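Glutathione transferase (PDB 6ZB6) probably conjugates glutathione to electrophilic xenobiotics, including herbicides, as a phi class glutathione transferase linked to multiple-herbicide resistance. Local coordinates at residues 107-112 against 148-153; 142-147 against 189-194. All blocks are in the same frame, centred on the assembly; numbering follows the deposited sequence.

How the contacts relate
Helix 133-156 is common ground for the two contacts, whose centres lie about 8 Å apart. In contact 1 its 148-153 turns face helix 92-127; in contact 2 its preceding turns, 142-147, face the chain entering helix 192-202. E151 ties the pair together: its OE1 reaches V194 N at 3.0 Å and its OE2 reaches H193 ND1 at 2.8 Å, both probable hydrogen bonds, so the E151 carboxylate probably helps fix the first turn of helix 192-202. Y150 also packs on V194, and Y109 on L147. Both contacts belong to the helical domain's framework; the Y109 side chain is about 14 Å from the bound S-(p-nitrobenzyl)glutathione.

Contact 1 (107-112 against 148-153); sequences HTYNPA and EVYEAR. With NA (sodium ion), chain J.
The phenol rings of Y109 and Y150 form a slipped aromatic pair, with CD2 of Y109 resting over one face of Y150 and CZ of Y150 meeting the Y109 ring obliquely. The planes are near parallel, at 30°, but slid apart, with centroids 5.0 Å from each other and slight overlap. The nearest carbons, Y109 CD2 and Y150 CZ, approach to 3.5 Å. H172 completes the cluster, meeting the Y109 ring edge-to-face and the Y150 ring with its plane steeply turned.

This is interhelical packing in the all-helical C-terminal domain of the glutathione transferase fold, where helix 92-127 lies beside helix 133-156. The contact is narrow, burying 112 Å² in all, and is carried by one tyrosine from each helix. With CG anti to the backbone N (chi1 173°), the Y109 ring is set beside its own carbonyl carbon and turns its CB and CD2 toward Y150. Y150 crosses this side chain at about a right angle and drives its hydroxyl end against the root of the other tyrosine, OH to Y109 CB being 3.2 Å.

The hydroxyls of these two buried tyrosines have partners beyond the two helices. Y109 OH bonds to T176 OG1 and Y150 OH to H172 NE2, so each ring is held at its far end as well as by packing, and the pair is joined to helix 173-179 and the residue just before it.

The polypeptide around Y109 departs from a regular helix: a wider pi-type turn spans 107-109, and a kink follows at P111, whose N has no bond to the turn before. On this irregular turn T108 OG1 coordinates a sodium ion at 2.8 Å. A water molecule, also a ligand of the metal, donates weakly to H107 O.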
loop_
_atom_site.group_PDB
_atom_site.type_symbol
_atom_site.label_atom_id
_atom_site.label_comp_id
_atom_site.label_asym_id
_atom_site.label_seq_id
_atom_site.Cartn_x
_atom_site.Cartn_y
_atom_site.Cartn_z
ATOM N N HIS A 107 10.967 -4.521 1.811
ATOM C CA HIS A 107 12.053 -5.361 1.335
ATOM C C HIS A 107 11.914 -6.846 1.615
ATOM O O HIS A 107 12.750 -7.622 1.125
ATOM C CB HIS A 107 13.384 -4.874 1.924
ATOM C CG HIS A 107 13.691 -3.472 1.537
ATOM N ND1 HIS A 107 13.973 -3.112 0.236
ATOM C CD2 HIS A 107 13.679 -2.323 2.255
ATOM C CE1 HIS A 107 14.168 -1.805 0.180
ATOM N NE2 HIS A 107 13.992 -1.303 1.390
ATOM N N THR A 108 10.908 -7.271 2.372
ATOM C CA THR A 108 10.764 -8.695 2.641
ATOM C C THR A 108 9.359 -9.168 2.281
ATOM O O THR A 108 9.205 -10.098 1.482
ATOM C CB THR A 108 11.088 -8.990 4.106
ATOM O OG1 THR A 108 12.490 -8.802 4.327
ATOM C CG2 THR A 108 10.717 -10.420 4.467
ATOM N N TYR A 109 8.333 -8.512 2.829
ATOM C CA TYR A 109 6.958 -8.958 2.603
ATOM C C TYR A 109 6.493 -8.605 1.198
ATOM O O TYR A 109 6.015 -9.470 0.464
ATOM C CB TYR A 109 6.038 -8.348 3.663
ATOM C CG TYR A 109 4.538 -8.569 3.503
ATOM C CD1 TYR A 109 3.781 -7.773 2.656
ATOM C CD2 TYR A 109 3.882 -9.553 4.236
ATOM C CE1 TYR A 109 2.396 -7.956 2.529
ATOM C CE2 TYR A 109 2.506 -9.746 4.117
ATOM C CZ TYR A 109 1.776 -8.949 3.269
ATOM O OH TYR A 109 0.425 -9.132 3.147
ATOM N N ASN A 110 6.638 -7.343 0.792
ATOM C CA ASN A 110 6.103 -7.015 -0.521
ATOM C C ASN A 110 6.866 -7.705 -1.650
ATOM O O ASN A 110 6.238 -8.094 -2.640
ATOM C CB ASN A 110 6.069 -5.503 -0.770
ATOM C CG ASN A 110 5.039 -5.139 -1.819
ATOM O OD1 ASN A 110 3.854 -5.490 -1.691
ATOM N ND2 ASN A 110 5.482 -4.497 -2.883
ATOM N N PRO A 111 8.193 -7.882 -1.572
ATOM C CA PRO A 111 8.868 -8.656 -2.630
ATOM C C PRO A 111 8.401 -10.099 -2.728
ATOM O O PRO A 111 8.513 -10.702 -3.802
ATOM C CB PRO A 111 10.349 -8.561 -2.240
ATOM C CG PRO A 111 10.440 -7.215 -1.607
ATOM C CD PRO A 111 9.177 -7.115 -0.774
ATOM N N ALA A 112 7.867 -10.672 -1.656
ATOM C CA ALA A 112 7.335 -12.024 -1.750
ATOM C C ALA A 112 5.899 -12.056 -2.256
ATOM O O ALA A 112 5.521 -12.988 -2.982
ATOM C CB ALA A 112 7.422 -12.714 -0.388
ATOM N N GLU A 148 4.751 -17.041 8.275
ATOM C CA GLU A 148 5.069 -17.703 9.536
ATOM C C GLU A 148 5.691 -16.736 10.540
ATOM O O GLU A 148 5.393 -16.805 11.739
ATOM C CB GLU A 148 6.000 -18.889 9.285
ATOM C CG GLU A 148 5.267 -20.071 8.601
ATOM C CD GLU A 148 6.194 -21.194 8.163
ATOM O OE1 GLU A 148 7.385 -21.185 8.545
ATOM O OE2 GLU A 148 5.726 -22.085 7.418
ATOM N N VAL A 149 6.560 -15.831 10.074
ATOM C CA VAL A 149 7.138 -14.834 10.972
ATOM C C VAL A 149 6.079 -13.831 11.416
ATOM O O VAL A 149 6.008 -13.465 12.597
ATOM C CB VAL A 149 8.328 -14.128 10.292
ATOM C CG1 VAL A 149 8.851 -12.999 11.174
ATOM C CG2 VAL A 149 9.430 -15.135 9.961
ATOM N N TYR A 150 5.239 -13.367 10.483
ATOM C CA TYR A 150 4.177 -12.434 10.854
ATOM C C TYR A 150 3.228 -13.067 11.859
ATOM O O TYR A 150 2.771 -12.409 12.803
ATOM C CB TYR A 150 3.400 -11.990 9.610
ATOM C CG TYR A 150 4.002 -10.805 8.859
ATOM C CD1 TYR A 150 5.321 -10.833 8.405
ATOM C CD2 TYR A 150 3.240 -9.682 8.576
ATOM C CE1 TYR A 150 5.863 -9.762 7.705
ATOM C CE2 TYR A 150 3.779 -8.597 7.876
ATOM C CZ TYR A 150 5.084 -8.651 7.438
ATOM O OH TYR A 150 5.613 -7.572 6.761
ATOM N N GLU A 151 2.923 -14.350 11.670
ATOM C CA GLU A 151 2.011 -15.033 12.578
ATOM C C GLU A 151 2.557 -15.038 13.995
ATOM O O GLU A 151 1.819 -14.778 14.953
ATOM C CB GLU A 151 1.770 -16.455 12.084
ATOM C CG GLU A 151 0.868 -17.282 12.973
ATOM C CD GLU A 151 -0.578 -16.825 12.936
ATOM O OE1 GLU A 151 -0.950 -15.999 12.075
ATOM O OE2 GLU A 151 -1.349 -17.304 13.777
ATOM N N ALA A 152 3.854 -15.324 14.147
ATOM C CA ALA A 152 4.477 -15.278 15.465
ATOM C C ALA A 152 4.476 -13.859 16.024
ATOM O O ALA A 152 4.158 -13.653 17.201
ATOM C CB ALA A 152 5.902 -15.833 15.392
ATOM N N ARG A 153 4.801 -12.868 15.187
ATOM C CA ARG A 153 4.848 -11.484 15.649
ATOM C C ARG A 153 3.469 -11.004 16.091
ATOM O O ARG A 153 3.325 -10.363 17.141
ATOM C CB ARG A 153 5.398 -10.592 14.532
ATOM C CG ARG A 153 5.431 -9.105 14.849
ATOM C CD ARG A 153 6.573 -8.768 15.770
ATOM N NE ARG A 153 6.599 -7.339 16.083
ATOM C CZ ARG A 153 7.214 -6.828 17.142
ATOM N NH1 ARG A 153 7.860 -7.638 17.967
ATOM N NH2 ARG A 153 7.180 -5.517 17.376
HETATM NA NA NA J . 13.923 -11.065 3.390
HETATM O O HOH W 1 14.507 -10.532 0.806
#

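Contact 2 (142-147 against 189-194); sequences KLKKVL and GSYPHV
Y191 lays one face of its ring on L147, and a CH-pi interaction is the centre of the contact. L147 CB stands 3.8 Å from the ring centroid and only 6° off the ring normal, so the carbon sits almost exactly over the centre. The ring comes from the N-cap position of helix 192-202, in the C-terminal helical domain, and faces L147 of helix 133-156.

Apolar packing extends this core through the two branches of L147. CD1 lies on the same side of the ring as CB, beyond the rim, 3.8 Å from Y191 CE2, while CD2 turns to the neighbouring V194 and lies 4.1 Å from its CG1. With CG beside the backbone N (chi1 -72°) and CD1 anti to CA (chi2 180°), the two methyls point to different partners. V194 divides its own methyls in turn: CG1 takes the leucine branch, and CG2 packs on L147 O at 4.0 Å. L187 and F188 also touch L147, so the loop before helix 192-202 packs on this leucine too.

A third kind of contact sets a polar atom beside an aliphatic chain. Y191 OH abuts the methylenes of K144, with CG at 3.4 Å and CB slightly farther, as the two side chains cross at about a right angle. Beyond this crossing the lysine runs on extended and away from the tyrosine, and NZ forms a salt bridge with E141 on its own helix.

Between 142-147 and 189-194, which bury 225 Å², attraction thus probably rests mainly on dispersion and ring-face contact: the lysine lends its methylenes to the tyrosine and its charge to E141, while the polar link lies just beyond, where E151 bonds to V194 N and H193 ND1.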
loop_
_atom_site.group_PDB
_atom_site.type_symbol
_atom_site.label_atom_id
_atom_site.label_comp_id
_atom_site.label_asym_id
_atom_site.label_seq_id
_atom_site.Cartn_x
_atom_site.Cartn_y
_atom_site.Cartn_z
ATOM N N LYS A 142 8.067 -18.464 -0.711
ATOM C CA LYS A 142 8.702 -17.397 0.050
ATOM C C LYS A 142 7.692 -16.670 0.926
ATOM O O LYS A 142 7.984 -16.360 2.086
ATOM C CB LYS A 142 9.393 -16.414 -0.902
ATOM C CG LYS A 142 10.732 -16.928 -1.425
ATOM C CD LYS A 142 10.978 -16.485 -2.854
ATOM C CE LYS A 142 12.310 -15.770 -2.991
ATOM N NZ LYS A 142 12.531 -15.276 -4.382
ATOM N N LEU A 143 6.499 -16.389 0.392
ATOM C CA LEU A 143 5.495 -15.668 1.173
ATOM C C LEU A 143 5.073 -16.462 2.403
ATOM O O LEU A 143 4.914 -15.898 3.497
ATOM C CB LEU A 143 4.280 -15.339 0.300
ATOM C CG LEU A 143 3.169 -14.519 0.960
ATOM C CD1 LEU A 143 3.708 -13.164 1.462
ATOM C CD2 LEU A 143 2.039 -14.301 -0.031
ATOM N N LYS A 144 4.864 -17.774 2.242
ATOM C CA LYS A 144 4.485 -18.604 3.382
ATOM C C LYS A 144 5.507 -18.489 4.505
ATOM O O LYS A 144 5.137 -18.384 5.683
ATOM C CB LYS A 144 4.329 -20.063 2.953
ATOM C CG LYS A 144 3.051 -20.376 2.172
ATOM C CD LYS A 144 3.127 -21.780 1.568
ATOM C CE LYS A 144 1.919 -22.073 0.687
ATOM N NZ LYS A 144 2.071 -23.379 -0.029
ATOM N N LYS A 145 6.800 -18.481 4.162
ATOM C CA LYS A 145 7.824 -18.340 5.195
ATOM C C LYS A 145 7.728 -16.982 5.875
ATOM O O LYS A 145 7.835 -16.884 7.103
ATOM C CB LYS A 145 9.219 -18.546 4.601
ATOM C CG LYS A 145 9.510 -19.975 4.139
ATOM C CD LYS A 145 9.127 -21.008 5.192
ATOM C CE LYS A 145 9.191 -22.435 4.633
ATOM N NZ LYS A 145 8.163 -23.347 5.236
ATOM N N VAL A 146 7.522 -15.924 5.094
ATOM C CA VAL A 146 7.287 -14.598 5.668
ATOM C C VAL A 146 6.079 -14.635 6.601
ATOM O O VAL A 146 6.116 -14.119 7.726
ATOM C CB VAL A 146 7.095 -13.558 4.546
ATOM C CG1 VAL A 146 6.681 -12.194 5.127
ATOM C CG2 VAL A 146 8.354 -13.431 3.717
ATOM N N LEU A 147 4.986 -15.252 6.147
ATOM C CA LEU A 147 3.767 -15.226 6.945
ATOM C C LEU A 147 3.940 -15.979 8.258
ATOM O O LEU A 147 3.357 -15.581 9.270
ATOM C CB LEU A 147 2.592 -15.791 6.136
ATOM C CG LEU A 147 2.102 -14.862 5.007
ATOM C CD1 LEU A 147 0.924 -15.523 4.259
ATOM C CD2 LEU A 147 1.694 -13.511 5.559
ATOM N N GLY A 189 -5.990 -17.390 5.737
ATOM C CA GLY A 189 -6.755 -18.140 6.713
ATOM C C GLY A 189 -5.970 -19.214 7.434
ATOM O O GLY A 189 -6.416 -19.697 8.481
ATOM N N SER A 190 -4.823 -19.620 6.894
ATOM C CA SER A 190 -3.972 -20.587 7.578
ATOM C C SER A 190 -3.117 -19.956 8.667
ATOM O O SER A 190 -2.443 -20.684 9.413
ATOM C CB SER A 190 -3.093 -21.310 6.553
ATOM O OG SER A 190 -3.893 -22.215 5.798
ATOM N N TYR A 191 -3.144 -18.630 8.782
ATOM C CA TYR A 191 -2.341 -17.873 9.744
ATOM C C TYR A 191 -3.322 -17.006 10.529
ATOM O O TYR A 191 -3.544 -15.838 10.190
ATOM C CB TYR A 191 -1.270 -17.047 9.018
ATOM C CG TYR A 191 -0.454 -17.877 8.032
ATOM C CD1 TYR A 191 0.736 -18.491 8.426
ATOM C CD2 TYR A 191 -0.874 -18.051 6.721
ATOM C CE1 TYR A 191 1.474 -19.264 7.537
ATOM C CE2 TYR A 191 -0.141 -18.825 5.826
ATOM C CZ TYR A 191 1.027 -19.427 6.241
ATOM O OH TYR A 191 1.754 -20.197 5.360
ATOM N N PRO A 192 -3.972 -17.568 11.554
ATOM C CA PRO A 192 -5.124 -16.868 12.158
ATOM C C PRO A 192 -4.795 -15.490 12.729
ATOM O O PRO A 192 -5.636 -14.584 12.648
ATOM C CB PRO A 192 -5.593 -17.847 13.247
ATOM C CG PRO A 192 -4.423 -18.741 13.501
ATOM C CD PRO A 192 -3.731 -18.879 12.181
ATOM N N HIS A 193 -3.609 -15.295 13.307
ATOM C CA HIS A 193 -3.272 -13.968 13.818
ATOM C C HIS A 193 -3.019 -12.984 12.684
ATOM O O HIS A 193 -3.336 -11.800 12.810
ATOM C CB HIS A 193 -2.052 -14.029 14.738
ATOM C CG HIS A 193 -2.312 -14.752 16.016
ATOM N ND1 HIS A 193 -2.152 -16.111 16.138
ATOM C CD2 HIS A 193 -2.735 -14.311 17.223
ATOM C CE1 HIS A 193 -2.457 -16.481 17.370
ATOM N NE2 HIS A 193 -2.819 -15.408 18.046
ATOM N N VAL A 194 -2.433 -13.455 11.580
ATOM C CA VAL A 194 -2.274 -12.598 10.409
ATOM C C VAL A 194 -3.633 -12.232 9.831
ATOM O O VAL A 194 -3.887 -11.073 9.498
ATOM C CB VAL A 194 -1.382 -13.272 9.348
ATOM C CG1 VAL A 194 -1.190 -12.335 8.148
ATOM C CG2 VAL A 194 -0.030 -13.634 9.945
#